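1-deoxy-D-xylulose 5-phosphate reductoisomerase (Moraxella catarrhalis, PDB 4ZQG) catalyses the NAD(P)H-dependent rearrangement and reduction of 1-deoxy-D-xylulose 5-phosphate to 2-C-methyl-D-erythritol 4-phosphate in the MEP pathway of isoprenoid synthesis. Local coordinates at residues A[180-185]-A[262-267]. Sequence-based numbering, arbitrary orientation.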
ATOM      1  N   TYR A 180      -0.587 -13.048 -10.301  1.00 58.36           N
ATOM      2  CA  TYR A 180      -0.350 -11.819  -9.583  1.00 58.65           C
ATOM      3  C   TYR A 180      -1.580 -11.379  -8.847  1.00 57.67           C
ATOM      4  O   TYR A 180      -1.492 -10.548  -7.957  1.00 59.70           O
ATOM      5  CB  TYR A 180       0.111 -10.697 -10.529  1.00 59.67           C
ATOM      6  CG  TYR A 180       1.462 -11.003 -11.115  1.00 60.72           C
ATOM      7  CD1 TYR A 180       2.589 -10.944 -10.321  1.00 60.49           C
ATOM      8  CD2 TYR A 180       1.598 -11.400 -12.444  1.00 61.99           C
ATOM      9  CE1 TYR A 180       3.827 -11.273 -10.815  1.00 63.07           C
ATOM     10  CE2 TYR A 180       2.836 -11.739 -12.956  1.00 64.26           C
ATOM     11  CZ  TYR A 180       3.949 -11.666 -12.128  1.00 65.48           C
ATOM     12  OH  TYR A 180       5.198 -11.973 -12.591  1.00 68.99           O
ATOM     13  N   GLY A 181      -2.730 -11.889  -9.254  1.00 55.78           N
ATOM     14  CA  GLY A 181      -3.931 -11.699  -8.502  1.00 54.31           C
ATOM     15  C   GLY A 181      -4.489 -10.305  -8.461  1.00 53.38           C
ATOM     16  O   GLY A 181      -5.201  -9.984  -7.508  1.00 53.42           O
ATOM     17  N   ILE A 182      -4.252  -9.485  -9.490  1.00 52.59           N
ATOM     18  CA  ILE A 182      -4.855  -8.137  -9.502  1.00 52.53           C
ATOM     19  C   ILE A 182      -6.326  -8.250  -9.841  1.00 53.16           C
ATOM     20  O   ILE A 182      -6.662  -8.863 -10.844  1.00 53.63           O
ATOM     21  CB  ILE A 182      -4.278  -7.162 -10.559  1.00 52.78           C
ATOM     22  CG1 ILE A 182      -2.739  -7.159 -10.628  1.00 52.83           C
ATOM     23  CG2 ILE A 182      -4.764  -5.769 -10.267  1.00 52.67           C
ATOM     24  CD1 ILE A 182      -2.054  -7.263  -9.314  1.00 53.22           C
ATOM     25  N   LYS A 183      -7.197  -7.653  -9.035  1.00 53.17           N
ATOM     26  CA  LYS A 183      -8.616  -7.748  -9.282  1.00 54.56           C
ATOM     27  C   LYS A 183      -9.069  -6.547  -9.975  1.00 54.60           C
ATOM     28  O   LYS A 183      -9.643  -6.636 -11.059  1.00 56.15           O
ATOM     29  CB  LYS A 183      -9.427  -7.898  -7.990  1.00 57.02           C
ATOM     30  CG  LYS A 183     -10.776  -8.577  -8.214  1.00 58.81           C
ATOM     31  CD  LYS A 183     -11.699  -8.366  -7.058  1.00 60.50           C
ATOM     32  CE  LYS A 183     -12.918  -9.261  -7.180  1.00 63.05           C
ATOM     33  NZ  LYS A 183     -13.715  -9.110  -5.936  1.00 64.95           N
ATOM     34  N   LYS A 184      -8.815  -5.398  -9.358  1.00 55.06           N
ATOM     35  CA  LYS A 184      -9.190  -4.136  -9.954  1.00 54.99           C
ATOM     36  C   LYS A 184      -8.422  -2.974  -9.360  1.00 54.08           C
ATOM     37  O   LYS A 184      -7.768  -3.129  -8.331  1.00 53.12           O
ATOM     38  CB  LYS A 184     -10.688  -3.944  -9.808  1.00 57.02           C
ATOM     39  CG  LYS A 184     -11.211  -3.799  -8.403  1.00 59.52           C
ATOM     40  CD  LYS A 184     -12.645  -3.268  -8.458  1.00 63.06           C
ATOM     41  CE  LYS A 184     -13.649  -4.378  -8.828  1.00 65.56           C
ATOM     42  NZ  LYS A 184     -14.358  -4.799  -7.602  1.00 66.03           N
ATOM     43  N   LEU A 185      -8.477  -1.815 -10.030  1.00 53.66           N
ATOM     44  CA  LEU A 185      -7.761  -0.605  -9.567  1.00 51.93           C
ATOM     45  C   LEU A 185      -8.782   0.381  -9.069  1.00 51.43           C
ATOM     46  O   LEU A 185      -9.844   0.489  -9.647  1.00 52.53           O
ATOM     47  CB  LEU A 185      -6.951   0.011 -10.695  1.00 51.02           C
ATOM     48  CG  LEU A 185      -5.996  -0.917 -11.441  1.00 51.27           C
ATOM     49  CD1 LEU A 185      -5.214  -0.151 -12.481  1.00 51.21           C
ATOM     50  CD2 LEU A 185      -5.029  -1.599 -10.492  1.00 51.24           C
ATOM     51  N   SER A 262      -4.888   6.257  -4.112  1.00 52.20           N
ATOM     52  CA  SER A 262      -5.516   5.244  -4.961  1.00 49.95           C
ATOM     53  C   SER A 262      -5.190   3.911  -4.347  1.00 48.75           C
ATOM     54  O   SER A 262      -4.385   3.857  -3.406  1.00 46.84           O
ATOM     55  CB  SER A 262      -5.074   5.308  -6.434  1.00 49.47           C
ATOM     56  OG  SER A 262      -5.931   6.189  -7.123  1.00 48.72           O
ATOM     57  N   LEU A 263      -5.859   2.860  -4.842  1.00 47.67           N
ATOM     58  CA  LEU A 263      -5.641   1.520  -4.332  1.00 47.46           C
ATOM     59  C   LEU A 263      -5.591   0.472  -5.434  1.00 47.66           C
ATOM     60  O   LEU A 263      -6.094   0.677  -6.550  1.00 48.65           O
ATOM     61  CB  LEU A 263      -6.694   1.152  -3.278  1.00 47.54           C
ATOM     62  CG  LEU A 263      -7.129   2.250  -2.301  1.00 47.50           C
ATOM     63  CD1 LEU A 263      -8.296   3.024  -2.853  1.00 47.31           C
ATOM     64  CD2 LEU A 263      -7.536   1.665  -0.970  1.00 48.35           C
ATOM     65  N   VAL A 264      -4.940  -0.635  -5.115  1.00 47.08           N
ATOM     66  CA  VAL A 264      -4.972  -1.811  -5.913  1.00 47.38           C
ATOM     67  C   VAL A 264      -5.541  -2.946  -5.091  1.00 48.61           C
ATOM     68  O   VAL A 264      -4.968  -3.344  -4.092  1.00 47.66           O
ATOM     69  CB  VAL A 264      -3.581  -2.187  -6.356  1.00 47.36           C
ATOM     70  CG1 VAL A 264      -3.616  -3.487  -7.106  1.00 47.71           C
ATOM     71  CG2 VAL A 264      -3.036  -1.083  -7.248  1.00 47.72           C
ATOM     72  N   GLU A 265      -6.684  -3.456  -5.540  1.00 50.46           N
ATOM     73  CA  GLU A 265      -7.369  -4.584  -4.932  1.00 51.00           C
ATOM     74  C   GLU A 265      -6.914  -5.901  -5.508  1.00 50.60           C
ATOM     75  O   GLU A 265      -6.977  -6.079  -6.699  1.00 50.02           O
ATOM     76  CB  GLU A 265      -8.854  -4.448  -5.189  1.00 53.11           C
ATOM     77  CG  GLU A 265      -9.653  -5.629  -4.695  1.00 55.02           C
ATOM     78  CD  GLU A 265     -11.131  -5.407  -4.736  1.00 56.11           C
ATOM     79  OE1 GLU A 265     -11.617  -4.439  -5.389  1.00 55.15           O
ATOM     80  OE2 GLU A 265     -11.808  -6.261  -4.120  1.00 59.62           O
ATOM     81  N   TYR A 266      -6.467  -6.803  -4.632  1.00 50.98           N
ATOM     82  CA  TYR A 266      -6.048  -8.166  -4.964  1.00 51.35           C
ATOM     83  C   TYR A 266      -7.116  -9.238  -4.620  1.00 52.01           C
ATOM     84  O   TYR A 266      -8.056  -9.002  -3.861  1.00 51.04           O
ATOM     85  CB  TYR A 266      -4.744  -8.494  -4.239  1.00 51.84           C
ATOM     86  CG  TYR A 266      -3.553  -7.679  -4.719  1.00 52.55           C
ATOM     87  CD1 TYR A 266      -2.636  -8.219  -5.614  1.00 52.80           C
ATOM     88  CD2 TYR A 266      -3.344  -6.385  -4.279  1.00 50.97           C
ATOM     89  CE1 TYR A 266      -1.556  -7.508  -6.044  1.00 52.08           C
ATOM     90  CE2 TYR A 266      -2.269  -5.655  -4.716  1.00 50.91           C
ATOM     91  CZ  TYR A 266      -1.373  -6.205  -5.608  1.00 51.62           C
ATOM     92  OH  TYR A 266      -0.285  -5.469  -6.070  1.00 49.61           O
ATOM     93  N   VAL A 267      -6.937 -10.429  -5.184  1.00 52.66           N
ATOM     94  CA  VAL A 267      -7.940 -11.483  -5.109  1.00 53.07           C
ATOM     95  C   VAL A 267      -8.127 -12.083  -3.740  1.00 52.91           C
ATOM     96  O   VAL A 267      -9.204 -12.584  -3.460  1.00 54.93           O
ATOM     97  CB  VAL A 267      -7.678 -12.620  -6.121  1.00 53.79           C
ATOM     98  CG1 VAL A 267      -7.935 -12.105  -7.532  1.00 54.01           C
ATOM     99  CG2 VAL A 267      -6.260 -13.146  -6.002  1.00 53.36           C
TER
HETATM  100  O   HOH W   1     -14.684  -4.248  -4.477  1.00 66.77           O
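A classic beta bulge at Lys183-Lys184 interrupts the antiparallel pairing of strands 182-189 and 260-266, setting both lysines opposite Glu265. Glu265 O takes both bulge amides, Lys183 N at 2.8 Å and, weakly, Lys184 N at 3.3 Å. Glu265 N returns a bond to Lys184 O (3.0 Å), and Val267 N reaches Gly181 O (2.9 Å) where the pairing ends. The extended Glu265 chain (CG anti to the backbone N, chi1 175°) runs alongside both lysines, turning OE1 to Lys184 and OE2 to Lys183. Lys184, bent at chi3 and chi4, curls its methylenes round Glu265 OE1 and brings NZ to 3.5 Å from it, a salt bridge; a water donates to OE1 and weakly accepts from NZ. OE1 is also hydrogen-bonded to Trp186 NE1. The extended Lys183 makes a long salt bridge, NZ to Glu265 OE2 3.9 Å. On the other face, Leu185 CD2 packs on Val264 CG2 (3.8 Å). Ile182 CD1 lies obliquely against Tyr266 CE1, and Tyr180 O meets that ring in plane at its edge. Helix 155-162 covers Leu185 and Val264 through Ile160, Tyr266 OH is hydrogen-bonded to Cys163 O, and Arg293 of the second subunit makes a cation-pi contact with Tyr266; strands 250-254 and 271-275 flank the pair.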